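Local structure of exonuclease mut-7 homolog (Aedes aegypti, 7JW2) at residues 153-156 with 157-161; 212-215 with 216-220. The protein is the exonuclease domain of Nibbler, which probably trims the 3' ends of Argonaute-bound microRNAs through magnesium-dependent 3'-5' exoribonuclease activity. All blocks are in the same frame, centred on the assembly; numbering follows the deposited sequence.

Interaction 1. Residues 153-156 with 157-161; sequences NLVR and LCLGK
The backbone carbonyls of Val155 and Arg156 take the amide hydrogens of Leu159 and Gly160, where helix 151-159 ends. In this RNase H-like 3'-5' exonuclease domain the helix packs against helices 179-205 and 125-132. Leu159 N reaches Val155 O at 2.8 Å, while Leu157 N and Cys158 N bond to Asn153 O and Leu154 O in the same i to i+4 pattern. The final bond, Gly160 N to Arg156 O at 2.9 Å, is less regular: the donor sits above the carbonyl plane, 37° out of it. Gly160 has positive phi, readily adopted by glycine, and the pattern fits an alpha-L C-cap. Beyond it the chain folds back, bringing Lys161 O to 3.4 Å from Arg156 CA in a CA-H...O contact.

Apolar contacts follow the helix's inner side. Leu154 turns CD1 onto Cys158 SG at 3.8 Å. Leu154 also packs on Trp129 and Ile195, and Cys158 on Phe140; the compact thiol fits this buried place. Val155 sets CG1 anti to its nitrogen (chi1 166°), which carries that methyl to Leu159 CD1 at 4.1 Å; the two side chains cross obliquely beside helix 179-205.

On the outer side, Arg156 bends at chi3 (67°) and brings its guanidinium back one turn to Asn153 OD1. NH1 makes the main bond at 2.9 Å, tilted from the Asn153 carbonyl plane, with OD1 slightly out of the guanidinium plane; NH2 adds a weak one. Arg156 NE forms a salt bridge with Glu144.

Held by Glu144 and by the amide oxygen, the guanidinium is probably limited in its rotation and its charge partly balanced. Together with Asn153 ND2 donating to Asn148 O, this ties the end of helix 151-159 to the loop before it.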
loop_
_atom_site.group_PDB
_atom_site.type_symbol
_atom_site.label_atom_id
_atom_site.label_comp_id
_atom_site.label_asym_id
_atom_site.label_seq_id
_atom_site.Cartn_x
_atom_site.Cartn_y
_atom_site.Cartn_z
ATOM N N ASN A 153 27.589 22.144 2.093
ATOM C CA ASN A 153 27.698 23.599 2.056
ATOM C C ASN A 153 26.332 24.255 1.879
ATOM O O ASN A 153 26.079 25.330 2.435
ATOM C CB ASN A 153 28.657 24.024 0.949
ATOM C CG ASN A 153 30.104 23.734 1.304
ATOM O OD1 ASN A 153 30.421 23.478 2.466
ATOM N ND2 ASN A 153 30.980 23.765 0.310
ATOM N N LEU A 154 25.436 23.628 1.111
ATOM C CA LEU A 154 24.091 24.178 0.965
ATOM C C LEU A 154 23.336 24.150 2.288
ATOM O O LEU A 154 22.555 25.061 2.589
ATOM C CB LEU A 154 23.326 23.404 -0.110
ATOM C CG LEU A 154 22.006 24.027 -0.545
ATOM C CD1 LEU A 154 22.182 25.524 -0.852
ATOM C CD2 LEU A 154 21.460 23.266 -1.753
ATOM N N VAL A 155 23.537 23.101 3.089
ATOM C CA VAL A 155 22.936 23.051 4.417
ATOM C C VAL A 155 23.425 24.214 5.275
ATOM O O VAL A 155 22.637 24.865 5.971
ATOM C CB VAL A 155 23.225 21.694 5.083
ATOM C CG1 VAL A 155 22.916 21.754 6.557
ATOM C CG2 VAL A 155 22.378 20.605 4.424
ATOM N N ARG A 156 24.730 24.488 5.252
ATOM C CA ARG A 156 25.244 25.606 6.039
ATOM C C ARG A 156 24.662 26.933 5.570
ATOM O O ARG A 156 24.247 27.758 6.389
ATOM C CB ARG A 156 26.767 25.647 5.978
ATOM C CG ARG A 156 27.387 26.497 7.086
ATOM C CD ARG A 156 28.871 26.235 7.184
ATOM N NE ARG A 156 29.562 26.705 5.989
ATOM C CZ ARG A 156 30.053 25.906 5.042
ATOM N NH1 ARG A 156 29.922 24.593 5.147
ATOM N NH2 ARG A 156 30.669 26.426 3.988
ATOM N N LEU A 157 24.619 27.149 4.250
ATOM C CA LEU A 157 24.094 28.402 3.707
ATOM C C LEU A 157 22.632 28.612 4.078
ATOM O O LEU A 157 22.207 29.744 4.331
ATOM C CB LEU A 157 24.245 28.419 2.188
ATOM C CG LEU A 157 25.656 28.560 1.630
ATOM C CD1 LEU A 157 25.699 28.075 0.202
ATOM C CD2 LEU A 157 26.085 30.007 1.702
ATOM N N CYS A 158 21.839 27.542 4.096
ATOM C CA CYS A 158 20.408 27.698 4.311
ATOM C C CYS A 158 20.004 27.584 5.770
ATOM O O CYS A 158 19.064 28.257 6.196
ATOM C CB CYS A 158 19.628 26.652 3.501
ATOM S SG CYS A 158 19.742 26.850 1.731
ATOM N N LEU A 159 20.676 26.739 6.548
ATOM C CA LEU A 159 20.249 26.464 7.907
ATOM C C LEU A 159 21.240 26.888 8.980
ATOM O O LEU A 159 20.897 26.820 10.166
ATOM C CB LEU A 159 19.953 24.968 8.065
ATOM C CG LEU A 159 19.130 24.330 6.946
ATOM C CD1 LEU A 159 19.049 22.849 7.221
ATOM C CD2 LEU A 159 17.741 24.952 6.831
ATOM N N GLY A 160 22.443 27.319 8.612
ATOM C CA GLY A 160 23.366 27.866 9.591
ATOM C C GLY A 160 23.983 26.852 10.519
ATOM O O GLY A 160 24.508 27.226 11.574
ATOM N N LYS A 161 23.939 25.573 10.160
ATOM C CA LYS A 161 24.565 24.527 10.948
ATOM C C LYS A 161 25.397 23.628 10.044
ATOM O O LYS A 161 25.212 23.580 8.825
ATOM C CB LYS A 161 23.520 23.707 11.711
ATOM C CG LYS A 161 22.796 24.518 12.772
ATOM C CD LYS A 161 21.631 23.754 13.360
ATOM C CE LYS A 161 20.977 24.545 14.477
ATOM N NZ LYS A 161 20.277 23.656 15.441
#

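Interaction 2. Residues 212-215 with 216-220; sequences EILN and ALLND
Ile213 O accepts a hydrogen bond from Leu217 N at 3.0 Å, nearly straight out from the carbonyl, in the last turn of helix 210-217, the last helix modelled in this RNase H-like exonuclease domain. Leu218 N repeats this on Leu214 O at 3.0 Å, and Ala216 N makes a longer bond to Glu212 O.

One face of the turn is apolar. Ile213 and Leu217 lie side by side, pointing the same way, with Ile213 CG2 resting 4.0 Å from Leu217 CD1; both touch His131 of helix 125-132, with Leu217 also on Leu128 and Ile213 on Leu203 of helix 179-205. With CG opposite the nitrogen (chi1 176°) and chi2 near 65°, Leu214 brings CD1 to 3.9 Å from Leu218 CD1. Its other neighbours are Tyr196 of helix 179-205 and Leu123 of strand 122-124, which Leu217 also touches. Leucine serves well here, being long and flexible enough to reach both Tyr196 and Leu123.

The other face suits small or polar residues. Asn215 is exposed, and Ala216, also on the solvent side, is a small residue compatible with helix without needing a packing partner.

Leu218 is the first residue to leave helical angles, and the chain turns there. Asn219 N bonds back to Ala216 O at 3.2 Å, a tighter, i to i+3 turn, while Leu218 O accepts a hydrogen bond from Thr119 OG1.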
loop_
_atom_site.group_PDB
_atom_site.type_symbol
_atom_site.label_atom_id
_atom_site.label_comp_id
_atom_site.label_asym_id
_atom_site.label_seq_id
_atom_site.Cartn_x
_atom_site.Cartn_y
_atom_site.Cartn_z
ATOM N N GLU A 212 7.018 30.259 -9.921
ATOM C CA GLU A 212 7.320 30.503 -11.325
ATOM C C GLU A 212 8.698 29.969 -11.689
ATOM O O GLU A 212 8.881 29.370 -12.757
ATOM C CB GLU A 212 7.223 32.001 -11.616
ATOM C CG GLU A 212 7.058 32.351 -13.065
ATOM C CD GLU A 212 6.709 33.813 -13.250
ATOM O OE1 GLU A 212 6.863 34.589 -12.282
ATOM O OE2 GLU A 212 6.282 34.183 -14.363
ATOM N N ILE A 213 9.678 30.172 -10.803
ATOM C CA ILE A 213 11.023 29.651 -11.015
ATOM C C ILE A 213 11.020 28.126 -10.999
ATOM O O ILE A 213 11.656 27.482 -11.839
ATOM C CB ILE A 213 11.969 30.246 -9.958
ATOM C CG1 ILE A 213 12.204 31.739 -10.255
ATOM C CG2 ILE A 213 13.274 29.492 -9.929
ATOM C CD1 ILE A 213 12.553 32.561 -9.037
ATOM N N LEU A 214 10.275 27.530 -10.072
ATOM C CA LEU A 214 10.166 26.073 -10.015
ATOM C C LEU A 214 9.684 25.494 -11.341
ATOM O O LEU A 214 10.288 24.555 -11.876
ATOM C CB LEU A 214 9.231 25.678 -8.876
ATOM C CG LEU A 214 8.936 24.187 -8.758
ATOM C CD1 LEU A 214 10.226 23.441 -8.396
ATOM C CD2 LEU A 214 7.879 23.956 -7.708
ATOM N N ASN A 215 8.601 26.052 -11.899
ATOM C CA ASN A 215 8.066 25.506 -13.142
ATOM C C ASN A 215 9.076 25.608 -14.277
ATOM O O ASN A 215 9.214 24.678 -15.080
ATOM C CB ASN A 215 6.771 26.211 -13.533
ATOM C CG ASN A 215 6.154 25.614 -14.783
ATOM O OD1 ASN A 215 6.258 26.174 -15.877
ATOM N ND2 ASN A 215 5.525 24.454 -14.631
ATOM N N ALA A 216 9.800 26.727 -14.361
ATOM C CA ALA A 216 10.803 26.865 -15.411
ATOM C C ALA A 216 11.905 25.820 -15.274
ATOM O O ALA A 216 12.352 25.247 -16.275
ATOM C CB ALA A 216 11.392 28.275 -15.389
ATOM N N LEU A 217 12.362 25.558 -14.043
ATOM C CA LEU A 217 13.426 24.579 -13.842
ATOM C C LEU A 217 12.970 23.171 -14.203
ATOM O O LEU A 217 13.755 22.369 -14.721
ATOM C CB LEU A 217 13.912 24.625 -12.394
ATOM C CG LEU A 217 14.691 25.890 -12.042
ATOM C CD1 LEU A 217 14.972 25.951 -10.554
ATOM C CD2 LEU A 217 15.978 25.934 -12.840
ATOM N N LEU A 218 11.713 22.849 -13.933
ATOM C CA LEU A 218 11.200 21.519 -14.220
ATOM C C LEU A 218 10.893 21.314 -15.696
ATOM O O LEU A 218 10.343 20.267 -16.055
ATOM C CB LEU A 218 9.957 21.253 -13.369
ATOM C CG LEU A 218 10.221 21.079 -11.861
ATOM C CD1 LEU A 218 8.913 20.961 -11.094
ATOM C CD2 LEU A 218 11.116 19.869 -11.586
ATOM N N ASN A 219 11.258 22.275 -16.559
ATOM C CA ASN A 219 10.955 22.210 -17.983
ATOM C C ASN A 219 12.164 22.440 -18.888
ATOM O O ASN A 219 11.993 22.536 -20.108
ATOM C CB ASN A 219 9.866 23.226 -18.337
ATOM C CG ASN A 219 8.480 22.683 -18.111
ATOM O OD1 ASN A 219 7.773 23.106 -17.196
ATOM N ND2 ASN A 219 8.082 21.732 -18.943
ATOM N N ASP A 220 13.371 22.537 -18.344
ATOM C CA ASP A 220 14.538 22.754 -19.197
ATOM C C ASP A 220 15.495 21.565 -19.167
ATOM O O ASP A 220 16.396 21.455 -20.005
ATOM C CB ASP A 220 15.271 24.033 -18.786
ATOM C CG ASP A 220 14.423 25.278 -18.971
ATOM O OD1 ASP A 220 13.466 25.236 -19.774
ATOM O OD2 ASP A 220 14.716 26.306 -18.319
#

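From the N terminus, interaction 1 comes first, ending helix 151-159, and interaction 2 follows, ending helix 210-217. Each joins neighbouring turns of a single helix, so neither closes a long loop; they stand in series, without nesting or crossing. Helix 179-205 lies between them in sequence and meets both: the 153-161 region rests on Cys191, Glu194 and Ile195, and the 212-220 region on Tyr196 and Leu203. Helix 125-132 is a second shared neighbour, through Trp129 for the first and Leu128 and His131 for the second. Their centres are 23 Å apart and their nearest atoms about 11 Å, so the connection is indirect.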